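Probable hydrolase (Pseudomonas aeruginosa, PDB 7AL6) is of unconfirmed function but adopts the alpha/beta hydrolase fold and is probably a hydrolase, possibly a lipolytic one. Local coordinates at residues 44-49 with 267-273; 121-125 with 280-286; 229-235 with 254-260. All coordinates share one frame; numbering follows the deposited sequence.

Contact 1: residues 44-49 with 267-273; sequences SRLAPK and LDDEAGA
Arg45 reaches across to the turn where one short helix gives way to the next, and its side chain does most of the joining. With CG anti to the carbonyl carbon (chi1 -62°) and the chain extended from CG to NE, the guanidinium arrives at the backbone of Leu267, where Arg45 NE donates to Leu267 O over 2.6 Å. The oxygen lies in the guanidinium plane, although the donor stands well above the plane of the carbonyl. Asp269 CA sits over the centre of one guanidinium face, so the flat group is braced by backbone as well as by charge. One terminal nitrogen, Arg45 NH1, meets Glu270 OE2 at 3.0 Å on the anti side of the carboxylate, the two planes being turned 58° apart.

Glu270 can serve two cations because its chain bends at chi2 (-64°), laying the carboxylate between them. Lys49 NZ approaches Glu270 OE1 at 2.7 Å, on the syn lone pair, and also donates to Arg45 O at 3.0 Å. The result is a salt-bridge network in which a long, flexible lysine ties one segment's backbone to the other's acid. Ala273, with just a methyl group, lets the backbones come close: its CB touches Arg45 CB at 3.5 Å. Asp269, short enough to fold back at the N-cap, accepts from Gly272 N through OD1 at 2.6 Å and so caps the following helix.

The loop between strands 28-33 and 53-58 is thus fastened to the start of helix 270-284, where Leu46 also packs on Val276 and Ala277. Helix 179-189 adjoins the other end: Glu180 pairs with Arg45 NH2, and Leu184 touches Ser44 and Leu267.

Contact 2: residues 121-125 with 280-286; sequences RLALI and FAAFFAR
Arg121 NE donates to Arg286 O at 3.0 Å in an almost straight bond, while Arg121 NH1 takes Arg286 OXT at 3.1 Å. In this alpha/beta hydrolase fold the pair pins the C-terminal carboxylate, which follows helix 270-284, to strand 119-125 of the central sheet. The grip is side-on, with one nitrogen for each oxygen and both oxygens near the guanidinium plane. A bend at chi2 (-92°) turns the arginine chain toward the chain terminus. Arginine suits the place because its NE and NH1 match the spacing of two carboxylate oxygens, and the opposite charges probably favour the ionised terminus. The side chain of Arg286 itself turns elsewhere, to Glu255.

Strand 121-125 and helix segment 280-284 run nearly antiparallel, their axes 9.8 Å apart at closest, and three phenylalanines fill the space between them. Phe283, with CG anti to the backbone N (chi1 174°), brings its far end to the strand backbone, Phe283 CE2 lying 3.4 Å from Leu122 O. Phe284 approaches obliquely and brings CE2 to 3.7 Å from Ala123 CB; its CE1 also meets the aliphatic base of Arg121. Alanine at 123 is small enough to admit two rings at once. Leu122 and Leu124, by contrast, point from the other side of the strand and pack against helix 103-114, as the alternation of a strand requires.

Phe280 extends the aromatic layer to Leu99 and Val232 of the neighbouring strands. Ile125 meets the rim of that ring, CG1 lying 3.5 Å from Phe280 CE2. Over its face sits Ala123 CB, a CH-pi contact 3.6 Å from the Phe280 centroid and 12° off the ring normal.

Contact 3: residues 229-235 with 254-260; sequences VSLVLAE and FERHHLP. With EDO (1,2-ethanediol), chain H.
Val229 holds CG1 anti to its own nitrogen (chi1 174°) and Phe254 holds CG anti to its carbonyl carbon (chi1 -53°), and together these settings lay the valine over the phenylalanine ring. Val229 CG1 is 3.8 Å from the Phe254 centroid in a CH-pi contact, offset toward the rim, while CG2 reaches the CD1 and CE1 side of the ring. A beta-branched residue suits the spot, since its two methyls spread across the flat surface. Next along, Ser230 OG and Glu255 OE1 are joined through one water, 2.7 Å from Ser230 OG and 2.6 Å from Glu255 OE1, to which it donates. Glu255 has a direct partner too, Arg286 beyond the segments.

Six backbone bonds alternate in direction from Val229 O to Glu235 N, the pattern of a regular parallel pair, with strand axes 21° apart. These are the last two strands of the alpha/beta hydrolase sheet, and 255-259 is the outermost within the chain. The connection between them includes helix 245-250, making a beta-alpha-beta crossover. Leu249 of that helix touches Leu231, Leu233 and Arg256, whose side chains leave the same face of the sheet.

On that face the side chains of Leu233 and His258 run alongside each other in the same direction, with Leu233 CD1 3.6 Å from His258 NE2. Beyond CB, Arg256 carries its guanidinium away from strand 229-234, as befits a charged residue at a sheet margin. From the opposite face, Val232 CG1 meets Leu259 CD1 at 4.0 Å, and Leu265 of helix 265-268 touches both. An ethanediol, probably from the crystallisation liquor, accepts a bond from Val229 N through its O2 at 3.0 Å.

From the N terminus the chain first lays down 44-49, a loop that waits until 267-273 for its partner, so contact 1 closes a long loop. Strand 121-125 opens a second before that one is shut, and the C-terminal end of helix 270-284 closes it; contacts 1 and 2 therefore cross. Contact 3 closes a short loop lying wholly within both. The same helix serves contacts 1 and 2, binding the loop after strand 28-33 at its start and the central sheet at its end, and Leu46 CD2 meets Ile125 CD1 at 3.7 Å. Strands 119-125 and 229-234 are sheet neighbours, which joins contacts 2 and 3 directly.

Contact 1: residues 44-49 with 267-273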
loop_
_atom_site.group_PDB
_atom_site.type_symbol
_atom_site.label_atom_id
_atom_site.label_comp_id
_atom_site.label_asym_id
_atom_site.label_seq_id
_atom_site.Cartn_x
_atom_site.Cartn_y
_atom_site.Cartn_z
ATOM N N SER A 44 0.804 -17.126 26.691
ATOM C CA SER A 44 -0.531 -17.276 27.325
ATOM C C SER A 44 -0.416 -17.894 28.722
ATOM O O SER A 44 -1.174 -17.526 29.560
ATOM C CB SER A 44 -1.516 -18.007 26.459
ATOM O OG SER A 44 -1.065 -19.284 26.099
ATOM N N ARG A 45 0.502 -18.816 28.943
ATOM C CA ARG A 45 0.675 -19.448 30.271
ATOM C C ARG A 45 1.623 -18.621 31.156
ATOM O O ARG A 45 1.390 -18.521 32.328
ATOM C CB ARG A 45 1.253 -20.851 30.124
ATOM C CG ARG A 45 0.399 -21.841 29.359
ATOM C CD ARG A 45 0.892 -23.218 29.712
ATOM N NE ARG A 45 0.541 -24.239 28.768
ATOM C CZ ARG A 45 -0.383 -25.146 28.978
ATOM N NH1 ARG A 45 -1.057 -25.147 30.105
ATOM N NH2 ARG A 45 -0.636 -26.044 28.060
ATOM N N LEU A 46 2.719 -18.142 30.590
ATOM C CA LEU A 46 3.788 -17.426 31.321
ATOM C C LEU A 46 3.428 -16.019 31.787
ATOM O O LEU A 46 3.557 -15.775 32.945
ATOM C CB LEU A 46 5.001 -17.365 30.401
ATOM C CG LEU A 46 6.208 -16.658 30.983
ATOM C CD1 LEU A 46 6.475 -17.153 32.381
ATOM C CD2 LEU A 46 7.411 -16.839 30.092
ATOM N N ALA A 47 2.872 -15.180 30.927
ATOM C CA ALA A 47 2.658 -13.753 31.228
ATOM C C ALA A 47 1.743 -13.592 32.435
ATOM O O ALA A 47 2.052 -12.784 33.269
ATOM C CB ALA A 47 2.127 -13.012 30.035
ATOM N N PRO A 48 0.631 -14.320 32.605
ATOM C CA PRO A 48 -0.228 -14.122 33.755
ATOM C C PRO A 48 0.466 -14.404 35.092
ATOM O O PRO A 48 0.020 -13.917 36.047
ATOM C CB PRO A 48 -1.372 -15.112 33.541
ATOM C CG PRO A 48 -1.358 -15.368 32.084
ATOM C CD PRO A 48 0.099 -15.311 31.701
ATOM N N LYS A 49 1.479 -15.259 35.098
ATOM C CA LYS A 49 2.244 -15.661 36.304
ATOM C C LYS A 49 3.284 -14.609 36.712
ATOM O O LYS A 49 3.831 -14.743 37.779
ATOM C CB LYS A 49 2.910 -17.010 36.049
ATOM C CG LYS A 49 1.951 -18.172 35.890
ATOM C CD LYS A 49 2.628 -19.462 35.584
ATOM C CE LYS A 49 1.672 -20.627 35.523
ATOM N NZ LYS A 49 0.577 -20.393 34.565
ATOM N N LEU A 267 5.334 -22.863 27.165
ATOM C CA LEU A 267 3.956 -23.020 26.641
ATOM C C LEU A 267 3.437 -24.464 26.674
ATOM O O LEU A 267 2.242 -24.623 26.793
ATOM C CB LEU A 267 3.953 -22.505 25.209
ATOM C CG LEU A 267 2.628 -22.611 24.475
ATOM C CD1 LEU A 267 1.642 -21.621 25.029
ATOM C CD2 LEU A 267 2.823 -22.417 22.997
ATOM N N ASP A 268 4.312 -25.462 26.682
ATOM C CA ASP A 268 3.921 -26.884 26.562
ATOM C C ASP A 268 2.983 -27.285 27.690
ATOM O O ASP A 268 2.014 -27.913 27.409
ATOM C CB ASP A 268 5.134 -27.799 26.554
ATOM C CG ASP A 268 5.785 -27.846 25.204
ATOM O OD1 ASP A 268 5.086 -27.646 24.252
ATOM O OD2 ASP A 268 6.966 -28.024 25.144
ATOM N N ASP A 269 3.238 -26.864 28.911
ATOM C CA ASP A 269 2.411 -27.302 30.017
ATOM C C ASP A 269 2.555 -26.326 31.165
ATOM O O ASP A 269 3.403 -25.430 31.155
ATOM C CB ASP A 269 2.778 -28.727 30.475
ATOM C CG ASP A 269 4.260 -28.883 30.765
ATOM O OD1 ASP A 269 4.854 -27.994 31.430
ATOM O OD2 ASP A 269 4.834 -29.875 30.288
ATOM N N GLU A 270 1.701 -26.503 32.163
ATOM C CA GLU A 270 1.724 -25.582 33.291
ATOM C C GLU A 270 2.992 -25.761 34.111
ATOM O O GLU A 270 3.479 -24.786 34.681
ATOM C CB GLU A 270 0.496 -25.768 34.178
ATOM C CG GLU A 270 -0.785 -25.164 33.588
ATOM C CD GLU A 270 -0.712 -23.641 33.436
ATOM O OE1 GLU A 270 -0.256 -22.967 34.388
ATOM O OE2 GLU A 270 -1.103 -23.129 32.363
ATOM N N ALA A 271 3.553 -26.982 34.140
ATOM C CA ALA A 271 4.788 -27.232 34.876
ATOM C C ALA A 271 5.937 -26.388 34.328
ATOM O O ALA A 271 6.655 -25.746 35.085
ATOM C CB ALA A 271 5.155 -28.718 34.814
ATOM N N GLY A 272 6.126 -26.381 33.010
ATOM C CA GLY A 272 7.131 -25.511 32.435
ATOM C C GLY A 272 6.819 -24.048 32.658
ATOM O O GLY A 272 7.697 -23.269 33.028
ATOM N N ALA A 273 5.554 -23.653 32.451
ATOM C CA ALA A 273 5.204 -22.250 32.616
ATOM C C ALA A 273 5.591 -21.771 33.996
ATOM O O ALA A 273 6.130 -20.670 34.161
ATOM C CB ALA A 273 3.703 -22.035 32.396
#

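Contact 2: residues 121-125 with 280-286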
loop_
_atom_site.group_PDB
_atom_site.type_symbol
_atom_site.label_atom_id
_atom_site.label_comp_id
_atom_site.label_asym_id
_atom_site.label_seq_id
_atom_site.Cartn_x
_atom_site.Cartn_y
_atom_site.Cartn_z
ATOM N N ARG A 121 16.457 -4.715 30.958
ATOM C CA ARG A 121 16.699 -6.143 31.264
ATOM C C ARG A 121 16.313 -7.045 30.080
ATOM O O ARG A 121 15.465 -6.658 29.309
ATOM C CB ARG A 121 15.882 -6.538 32.496
ATOM C CG ARG A 121 16.019 -5.615 33.697
ATOM C CD ARG A 121 17.120 -6.052 34.636
ATOM N NE ARG A 121 17.253 -5.310 35.876
ATOM C CZ ARG A 121 17.967 -4.211 36.034
ATOM N NH1 ARG A 121 18.048 -3.657 37.220
ATOM N NH2 ARG A 121 18.598 -3.661 35.025
ATOM N N LEU A 122 16.927 -8.217 29.965
ATOM C CA LEU A 122 16.577 -9.230 28.945
ATOM C C LEU A 122 16.208 -10.545 29.635
ATOM O O LEU A 122 17.017 -11.023 30.399
ATOM C CB LEU A 122 17.763 -9.519 28.031
ATOM C CG LEU A 122 18.090 -8.534 26.931
ATOM C CD1 LEU A 122 18.893 -9.236 25.864
ATOM C CD2 LEU A 122 16.849 -7.901 26.346
ATOM N N ALA A 123 15.039 -11.109 29.372
ATOM C CA ALA A 123 14.633 -12.451 29.821
ATOM C C ALA A 123 14.527 -13.266 28.532
ATOM O O ALA A 123 13.702 -12.946 27.700
ATOM C CB ALA A 123 13.369 -12.411 30.618
ATOM N N LEU A 124 15.371 -14.269 28.377
ATOM C CA LEU A 124 15.464 -15.034 27.141
ATOM C C LEU A 124 15.053 -16.479 27.400
ATOM O O LEU A 124 15.507 -17.090 28.380
ATOM C CB LEU A 124 16.858 -14.962 26.573
ATOM C CG LEU A 124 17.471 -13.564 26.433
ATOM C CD1 LEU A 124 18.879 -13.662 25.902
ATOM C CD2 LEU A 124 16.638 -12.676 25.499
ATOM N N ILE A 125 14.223 -17.022 26.515
ATOM C CA ILE A 125 13.795 -18.440 26.589
ATOM C C ILE A 125 14.365 -19.213 25.389
ATOM O O ILE A 125 13.888 -19.010 24.281
ATOM C CB ILE A 125 12.272 -18.593 26.680
ATOM C CG1 ILE A 125 11.669 -17.767 27.810
ATOM C CG2 ILE A 125 11.904 -20.050 26.813
ATOM C CD1 ILE A 125 10.178 -17.718 27.788
ATOM N N PHE A 280 12.057 -15.926 36.092
ATOM C CA PHE A 280 11.869 -14.549 35.569
ATOM C C PHE A 280 11.320 -13.616 36.649
ATOM O O PHE A 280 11.741 -12.513 36.680
ATOM C CB PHE A 280 11.067 -14.569 34.270
ATOM C CG PHE A 280 11.834 -15.110 33.098
ATOM C CD1 PHE A 280 13.214 -15.135 33.109
ATOM C CD2 PHE A 280 11.179 -15.615 31.998
ATOM C CE1 PHE A 280 13.915 -15.650 32.041
ATOM C CE2 PHE A 280 11.880 -16.129 30.929
ATOM C CZ PHE A 280 13.246 -16.139 30.951
ATOM N N ALA A 281 10.417 -14.080 37.497
ATOM C CA ALA A 281 9.813 -13.270 38.573
ATOM C C ALA A 281 10.918 -12.831 39.535
ATOM O O ALA A 281 10.912 -11.703 39.929
ATOM C CB ALA A 281 8.729 -14.029 39.266
ATOM N N ALA A 282 11.848 -13.704 39.880
ATOM C CA ALA A 282 12.963 -13.293 40.739
ATOM C C ALA A 282 13.926 -12.374 39.995
ATOM O O ALA A 282 14.398 -11.388 40.559
ATOM C CB ALA A 282 13.705 -14.516 41.283
ATOM N N PHE A 283 14.167 -12.622 38.723
ATOM C CA PHE A 283 15.082 -11.797 37.906
ATOM C C PHE A 283 14.564 -10.357 37.787
ATOM O O PHE A 283 15.305 -9.438 38.048
ATOM C CB PHE A 283 15.270 -12.445 36.540
ATOM C CG PHE A 283 16.060 -11.624 35.568
ATOM C CD1 PHE A 283 17.420 -11.455 35.724
ATOM C CD2 PHE A 283 15.439 -11.004 34.509
ATOM C CE1 PHE A 283 18.141 -10.697 34.824
ATOM C CE2 PHE A 283 16.162 -10.250 33.610
ATOM C CZ PHE A 283 17.510 -10.096 33.771
ATOM N N PHE A 284 13.280 -10.193 37.507
ATOM C CA PHE A 284 12.616 -8.888 37.287
ATOM C C PHE A 284 12.516 -8.095 38.583
ATOM O O PHE A 284 12.399 -6.912 38.483
ATOM C CB PHE A 284 11.297 -9.063 36.551
ATOM C CG PHE A 284 11.511 -9.155 35.068
ATOM C CD1 PHE A 284 12.089 -8.109 34.378
ATOM C CD2 PHE A 284 11.203 -10.306 34.383
ATOM C CE1 PHE A 284 12.324 -8.207 33.026
ATOM C CE2 PHE A 284 11.416 -10.390 33.025
ATOM C CZ PHE A 284 11.993 -9.349 32.354
ATOM N N ALA A 285 12.528 -8.755 39.729
ATOM C CA ALA A 285 12.516 -8.126 41.063
ATOM C C ALA A 285 13.860 -7.441 41.344
ATOM O O ALA A 285 13.906 -6.680 42.271
ATOM C CB ALA A 285 12.180 -9.134 42.117
ATOM N N ARG A 286 14.899 -7.709 40.563
ATOM C CA ARG A 286 16.244 -7.105 40.717
ATOM C C ARG A 286 16.552 -6.196 39.523
ATOM O O ARG A 286 16.071 -6.431 38.445
ATOM C CB ARG A 286 17.324 -8.181 40.788
ATOM C CG ARG A 286 17.191 -9.153 41.942
ATOM C CD ARG A 286 18.381 -10.071 41.992
ATOM N NE ARG A 286 18.173 -11.318 41.292
ATOM C CZ ARG A 286 18.705 -11.628 40.130
ATOM N NH1 ARG A 286 19.459 -10.767 39.485
ATOM N NH2 ARG A 286 18.462 -12.802 39.603
ATOM O OXT ARG A 286 17.302 -5.257 39.726
#

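Contact 3: residues 229-235 with 254-260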
loop_
_atom_site.group_PDB
_atom_site.type_symbol
_atom_site.label_atom_id
_atom_site.label_comp_id
_atom_site.label_asym_id
_atom_site.label_seq_id
_atom_site.Cartn_x
_atom_site.Cartn_y
_atom_site.Cartn_z
ATOM N N VAL A 229 20.906 -10.073 32.044
ATOM C CA VAL A 229 20.275 -11.041 31.159
ATOM C C VAL A 229 19.980 -12.302 31.961
ATOM O O VAL A 229 20.856 -12.804 32.677
ATOM C CB VAL A 229 21.158 -11.393 29.953
ATOM C CG1 VAL A 229 20.510 -12.526 29.151
ATOM C CG2 VAL A 229 21.416 -10.210 29.057
ATOM N N SER A 230 18.747 -12.808 31.848
ATOM C CA SER A 230 18.364 -14.117 32.359
ATOM C C SER A 230 18.032 -15.044 31.191
ATOM O O SER A 230 17.090 -14.793 30.420
ATOM C CB SER A 230 17.186 -13.981 33.299
ATOM O OG SER A 230 16.860 -15.233 33.903
ATOM N N LEU A 231 18.796 -16.113 31.056
ATOM C CA LEU A 231 18.598 -17.086 29.996
ATOM C C LEU A 231 18.089 -18.433 30.517
ATOM O O LEU A 231 18.721 -19.076 31.378
ATOM C CB LEU A 231 19.887 -17.280 29.216
ATOM C CG LEU A 231 19.860 -18.336 28.116
ATOM C CD1 LEU A 231 18.875 -18.055 26.973
ATOM C CD2 LEU A 231 21.260 -18.442 27.595
ATOM N N VAL A 232 16.978 -18.897 29.940
ATOM C CA VAL A 232 16.418 -20.216 30.249
ATOM C C VAL A 232 16.769 -21.166 29.122
ATOM O O VAL A 232 16.602 -20.843 27.935
ATOM C CB VAL A 232 14.906 -20.155 30.471
ATOM C CG1 VAL A 232 14.302 -21.577 30.405
ATOM C CG2 VAL A 232 14.627 -19.487 31.813
ATOM N N LEU A 233 17.261 -22.343 29.500
ATOM C CA LEU A 233 17.767 -23.350 28.575
ATOM C C LEU A 233 16.961 -24.615 28.791
ATOM O O LEU A 233 16.948 -25.141 29.904
ATOM C CB LEU A 233 19.248 -23.625 28.832
ATOM C CG LEU A 233 20.073 -22.356 28.624
ATOM C CD1 LEU A 233 21.385 -22.445 29.338
ATOM C CD2 LEU A 233 20.260 -22.157 27.127
ATOM N N ALA A 234 16.233 -25.019 27.763
ATOM C CA ALA A 234 15.368 -26.208 27.778
ATOM C C ALA A 234 16.267 -27.441 27.667
ATOM O O ALA A 234 17.017 -27.483 26.724
ATOM C CB ALA A 234 14.378 -26.156 26.653
ATOM N N GLU A 235 16.058 -28.459 28.489
ATOM C CA GLU A 235 17.032 -29.662 28.374
ATOM C C GLU A 235 17.091 -30.381 26.946
ATOM O O GLU A 235 18.056 -30.882 26.316
ATOM C CB GLU A 235 16.459 -30.765 29.258
ATOM C CG GLU A 235 17.326 -32.008 29.295
ATOM C CD GLU A 235 16.950 -33.042 30.343
ATOM O OE1 GLU A 235 17.543 -34.137 30.325
ATOM O OE2 GLU A 235 16.079 -32.755 31.177
ATOM N N PHE A 254 25.574 -13.851 31.315
ATOM C CA PHE A 254 24.139 -14.058 31.501
ATOM C C PHE A 254 23.881 -15.046 32.634
ATOM O O PHE A 254 24.605 -16.028 32.787
ATOM C CB PHE A 254 23.489 -14.565 30.200
ATOM C CG PHE A 254 23.774 -13.714 28.981
ATOM C CD1 PHE A 254 24.181 -12.398 29.097
ATOM C CD2 PHE A 254 23.615 -14.240 27.708
ATOM C CE1 PHE A 254 24.443 -11.636 27.979
ATOM C CE2 PHE A 254 23.867 -13.468 26.589
ATOM C CZ PHE A 254 24.271 -12.171 26.726
ATOM N N GLU A 255 22.827 -14.795 33.424
ATOM C CA GLU A 255 22.317 -15.814 34.335
ATOM C C GLU A 255 21.685 -16.952 33.523
ATOM O O GLU A 255 20.967 -16.713 32.550
ATOM C CB GLU A 255 21.281 -15.217 35.299
ATOM C CG GLU A 255 21.790 -14.036 36.178
ATOM C CD GLU A 255 20.665 -13.368 36.995
ATOM O OE1 GLU A 255 19.776 -14.087 37.483
ATOM O OE2 GLU A 255 20.657 -12.119 37.165
ATOM N N ARG A 256 21.999 -18.195 33.882
ATOM C CA ARG A 256 21.565 -19.358 33.115
ATOM C C ARG A 256 20.750 -20.256 34.031
ATOM O O ARG A 256 21.159 -20.531 35.161
ATOM C CB ARG A 256 22.753 -20.115 32.499
ATOM C CG ARG A 256 23.591 -19.327 31.506
ATOM C CD ARG A 256 24.799 -20.148 30.923
ATOM N NE ARG A 256 25.612 -20.782 31.971
ATOM C CZ ARG A 256 26.675 -20.237 32.580
ATOM N NH1 ARG A 256 27.118 -19.023 32.278
ATOM N NH2 ARG A 256 27.304 -20.922 33.522
ATOM N N HIS A 257 19.591 -20.703 33.559
ATOM C CA HIS A 257 18.767 -21.638 34.314
ATOM C C HIS A 257 18.414 -22.798 33.403
ATOM O O HIS A 257 17.825 -22.608 32.333
ATOM C CB HIS A 257 17.521 -20.954 34.886
ATOM C CG HIS A 257 17.810 -20.134 36.107
ATOM N ND1 HIS A 257 18.306 -18.849 36.044
ATOM C CD2 HIS A 257 17.752 -20.452 37.422
ATOM C CE1 HIS A 257 18.523 -18.402 37.265
ATOM N NE2 HIS A 257 18.176 -19.348 38.119
ATOM N N HIS A 258 18.838 -23.990 33.797
ATOM C CA HIS A 258 18.612 -25.196 33.023
ATOM C C HIS A 258 17.325 -25.814 33.511
ATOM O O HIS A 258 17.196 -26.103 34.706
ATOM C CB HIS A 258 19.757 -26.187 33.213
ATOM C CG HIS A 258 21.021 -25.711 32.619
ATOM N ND1 HIS A 258 21.912 -24.920 33.317
ATOM C CD2 HIS A 258 21.483 -25.792 31.352
ATOM C CE1 HIS A 258 22.914 -24.604 32.517
ATOM N NE2 HIS A 258 22.672 -25.103 31.320
ATOM N N LEU A 259 16.377 -26.028 32.605
ATOM C CA LEU A 259 15.099 -26.579 33.031
ATOM C C LEU A 259 14.676 -27.690 32.091
ATOM O O LEU A 259 15.135 -27.766 30.945
ATOM C CB LEU A 259 14.002 -25.504 33.064
ATOM C CG LEU A 259 14.127 -24.421 34.127
ATOM C CD1 LEU A 259 13.133 -23.287 33.842
ATOM C CD2 LEU A 259 13.854 -25.040 35.465
ATOM N N PRO A 260 13.815 -28.574 32.549
ATOM C CA PRO A 260 13.395 -29.689 31.687
ATOM C C PRO A 260 12.461 -29.210 30.589
ATOM O O PRO A 260 11.881 -28.115 30.647
ATOM C CB PRO A 260 12.678 -30.641 32.646
ATOM C CG PRO A 260 12.332 -29.833 33.824
ATOM C CD PRO A 260 13.161 -28.584 33.869
HETATM C C1 EDO H . 22.128 -10.442 35.266
HETATM O O1 EDO H . 22.643 -9.854 36.434
HETATM C C2 EDO H . 23.137 -11.225 34.531
HETATM O O2 EDO H . 23.495 -10.772 33.277
HETATM O O HOH W 1 17.674 -15.283 36.499
#